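Local coordinates for protein ribulose bisphosphate carboxylase small chain (Galdieria sulphuraria, PDB 4F0H) that forms the small subunit of red-algal RuBisCO, the hexadecameric enzyme that fixes carbon dioxide onto ribulose 1,5-bisphosphate, and is thought to stabilise the assembly of catalytic large subunits, at residues Ser46-Trp51 and Tyr79-Gly84. Residues are numbered along the deposited sequence; the frame is centred on the assembly and turned at random.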
loop_
_atom_site.group_PDB
_atom_site.type_symbol
_atom_site.label_atom_id
_atom_site.label_comp_id
_atom_site.label_asym_id
_atom_site.label_seq_id
_atom_site.Cartn_x
_atom_site.Cartn_y
_atom_site.Cartn_z
ATOM N N SER B 46 -35.598 -2.214 13.252
ATOM C CA SER B 46 -35.322 -2.121 14.665
ATOM C C SER B 46 -36.311 -1.205 15.419
ATOM O O SER B 46 -36.453 -1.300 16.632
ATOM C CB SER B 46 -33.945 -1.486 14.815
ATOM O OG SER B 46 -32.965 -2.430 14.551
ATOM N N PHE B 47 -36.933 -0.300 14.677
ATOM C CA PHE B 47 -37.737 0.776 15.250
ATOM C C PHE B 47 -39.170 0.589 14.784
ATOM O O PHE B 47 -39.588 1.185 13.759
ATOM C CB PHE B 47 -37.129 2.142 14.815
ATOM C CG PHE B 47 -35.688 2.264 15.210
ATOM C CD1 PHE B 47 -35.340 2.245 16.553
ATOM C CD2 PHE B 47 -34.658 2.279 14.269
ATOM C CE1 PHE B 47 -33.959 2.237 16.968
ATOM C CE2 PHE B 47 -33.308 2.250 14.687
ATOM C CZ PHE B 47 -32.987 2.308 16.065
ATOM N N TRP B 48 -39.894 -0.297 15.476
ATOM C CA TRP B 48 -41.339 -0.328 15.307
ATOM C C TRP B 48 -41.982 0.948 15.795
ATOM O O TRP B 48 -41.390 1.702 16.501
ATOM C CB TRP B 48 -41.941 -1.459 16.116
ATOM C CG TRP B 48 -41.495 -2.819 15.679
ATOM C CD1 TRP B 48 -40.378 -3.144 14.981
ATOM C CD2 TRP B 48 -42.178 -4.055 15.957
ATOM N NE1 TRP B 48 -40.356 -4.519 14.747
ATOM C CE2 TRP B 48 -41.441 -5.085 15.361
ATOM C CE3 TRP B 48 -43.396 -4.366 16.565
ATOM C CZ2 TRP B 48 -41.862 -6.434 15.392
ATOM C CZ3 TRP B 48 -43.800 -5.685 16.610
ATOM C CH2 TRP B 48 -43.025 -6.710 16.048
ATOM N N GLU B 49 -43.244 1.154 15.454
ATOM C CA GLU B 49 -43.940 2.363 15.885
ATOM C C GLU B 49 -44.321 2.249 17.362
ATOM O O GLU B 49 -44.635 1.162 17.855
ATOM C CB GLU B 49 -45.214 2.573 15.057
ATOM C CG GLU B 49 -44.950 2.756 13.564
ATOM C CD GLU B 49 -43.868 3.827 13.262
ATOM O OE1 GLU B 49 -43.961 4.982 13.712
ATOM O OE2 GLU B 49 -42.945 3.518 12.512
ATOM N N MET B 50 -44.319 3.369 18.054
ATOM C CA MET B 50 -44.605 3.415 19.491
ATOM C C MET B 50 -46.096 3.640 19.693
ATOM O O MET B 50 -46.657 4.534 19.066
ATOM C CB MET B 50 -43.908 4.632 20.070
ATOM C CG MET B 50 -42.430 4.514 20.219
ATOM S SD MET B 50 -41.700 5.811 21.295
ATOM C CE MET B 50 -41.772 5.027 22.890
ATOM N N TRP B 51 -46.755 2.854 20.546
ATOM C CA TRP B 51 -48.142 3.133 20.920
ATOM C C TRP B 51 -48.098 3.958 22.211
ATOM O O TRP B 51 -47.921 3.423 23.308
ATOM C CB TRP B 51 -48.953 1.869 21.076
ATOM C CG TRP B 51 -50.352 2.057 21.552
ATOM C CD1 TRP B 51 -50.811 1.953 22.852
ATOM C CD2 TRP B 51 -51.484 2.424 20.752
ATOM N NE1 TRP B 51 -52.175 2.231 22.891
ATOM C CE2 TRP B 51 -52.601 2.520 21.613
ATOM C CE3 TRP B 51 -51.662 2.665 19.390
ATOM C CZ2 TRP B 51 -53.888 2.863 21.139
ATOM C CZ3 TRP B 51 -52.922 3.018 18.925
ATOM C CH2 TRP B 51 -54.025 3.076 19.790
ATOM N N TYR B 79 -48.528 -6.384 13.486
ATOM C CA TYR B 79 -47.846 -7.048 14.639
ATOM C C TYR B 79 -47.743 -6.034 15.722
ATOM O O TYR B 79 -47.496 -4.826 15.418
ATOM C CB TYR B 79 -46.400 -7.432 14.265
ATOM C CG TYR B 79 -46.374 -8.610 13.350
ATOM C CD1 TYR B 79 -46.323 -9.895 13.834
ATOM C CD2 TYR B 79 -46.459 -8.428 11.977
ATOM C CE1 TYR B 79 -46.404 -10.953 12.955
ATOM C CE2 TYR B 79 -46.500 -9.492 11.106
ATOM C CZ TYR B 79 -46.497 -10.761 11.611
ATOM O OH TYR B 79 -46.486 -11.847 10.698
ATOM N N ILE B 80 -47.876 -6.496 16.967
ATOM C CA ILE B 80 -47.810 -5.640 18.186
ATOM C C ILE B 80 -47.047 -6.454 19.182
ATOM O O ILE B 80 -47.340 -7.680 19.393
ATOM C CB ILE B 80 -49.262 -5.340 18.758
ATOM C CG1 ILE B 80 -50.199 -4.791 17.640
ATOM C CG2 ILE B 80 -49.214 -4.485 20.022
ATOM C CD1 ILE B 80 -51.672 -4.476 18.119
ATOM N N LYS B 81 -46.086 -5.795 19.838
ATOM C CA LYS B 81 -45.299 -6.431 20.845
ATOM C C LYS B 81 -45.210 -5.644 22.119
ATOM O O LYS B 81 -45.390 -4.417 22.143
ATOM C CB LYS B 81 -43.874 -6.716 20.359
ATOM C CG LYS B 81 -43.131 -5.462 19.851
ATOM C CD LYS B 81 -41.724 -5.821 19.413
ATOM C CE LYS B 81 -40.790 -4.609 19.326
ATOM N NZ LYS B 81 -39.690 -4.977 18.390
ATOM N N VAL B 82 -44.881 -6.359 23.187
ATOM C CA VAL B 82 -44.697 -5.674 24.452
ATOM C C VAL B 82 -43.258 -5.774 24.790
ATOM O O VAL B 82 -42.663 -6.846 24.574
ATOM C CB VAL B 82 -45.577 -6.300 25.578
ATOM C CG1 VAL B 82 -45.298 -5.579 26.883
ATOM C CG2 VAL B 82 -47.047 -6.123 25.216
ATOM N N VAL B 83 -42.674 -4.700 25.306
ATOM C CA VAL B 83 -41.227 -4.690 25.460
ATOM C C VAL B 83 -40.917 -4.244 26.873
ATOM O O VAL B 83 -41.541 -3.333 27.351
ATOM C CB VAL B 83 -40.574 -3.690 24.452
ATOM C CG1 VAL B 83 -39.092 -3.702 24.595
ATOM C CG2 VAL B 83 -40.827 -4.118 23.045
ATOM N N GLY B 84 -39.983 -4.891 27.568
ATOM C CA GLY B 84 -39.661 -4.426 28.940
ATOM C C GLY B 84 -38.219 -3.985 28.964
ATOM O O GLY B 84 -37.304 -4.792 28.616
HETATM O O HOH W 1 -37.092 -4.033 17.356
HETATM O O HOH W 2 -38.977 -1.675 18.031
#
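Lys81 lies lengthwise over one face of the Trp48 indole, the two side chains reaching toward each other from opposite directions. The Lys81 chain starts from the position between the backbone N and the carbonyl carbon (chi1 56°) and runs extended from CG onward, which carries it across the bicyclic ring from the benzene half to the pyrrole half. Lys81 CG comes in first, 3.3 Å from Trp48 CZ3. Lys81 CD then sits above the six-membered ring of Trp48, 3.6 Å from its centroid, as a CH-pi contact. The ammonium Lys81 NZ ends above the five-membered ring of Trp48, 3.5 Å from that centroid and 12° off the normal: a cation-pi pair. Tyr79 adds its CB, 3.9 Å from Trp48 CH2, meeting the indole obliquely before its phenol leads off to a hydrogen bond between OH and Glu106. In the antiparallel sheet of the small subunit, strand 32-38 runs between 49-50 and 79-86, so the indole and the lysine meet across an intervening strand, where Lys81 also touches Glu36. Two waters tie the charged end back to the 46-51 backbone. One takes a hydrogen bond from Lys81 NZ at 3.0 Å and donates to Ser46 O; the other also donates to Ser46 O, accepts from Trp48 N, and has a weak link to Lys81 NZ at 3.4 Å. With an alanine in place of Trp48, the ammonium would probably lose its aromatic partner and the lysine methylenes the surface they lie on. On the 46-51 backbone, Trp48 O accepts a hydrogen bond from a basic side chain of another protein chain.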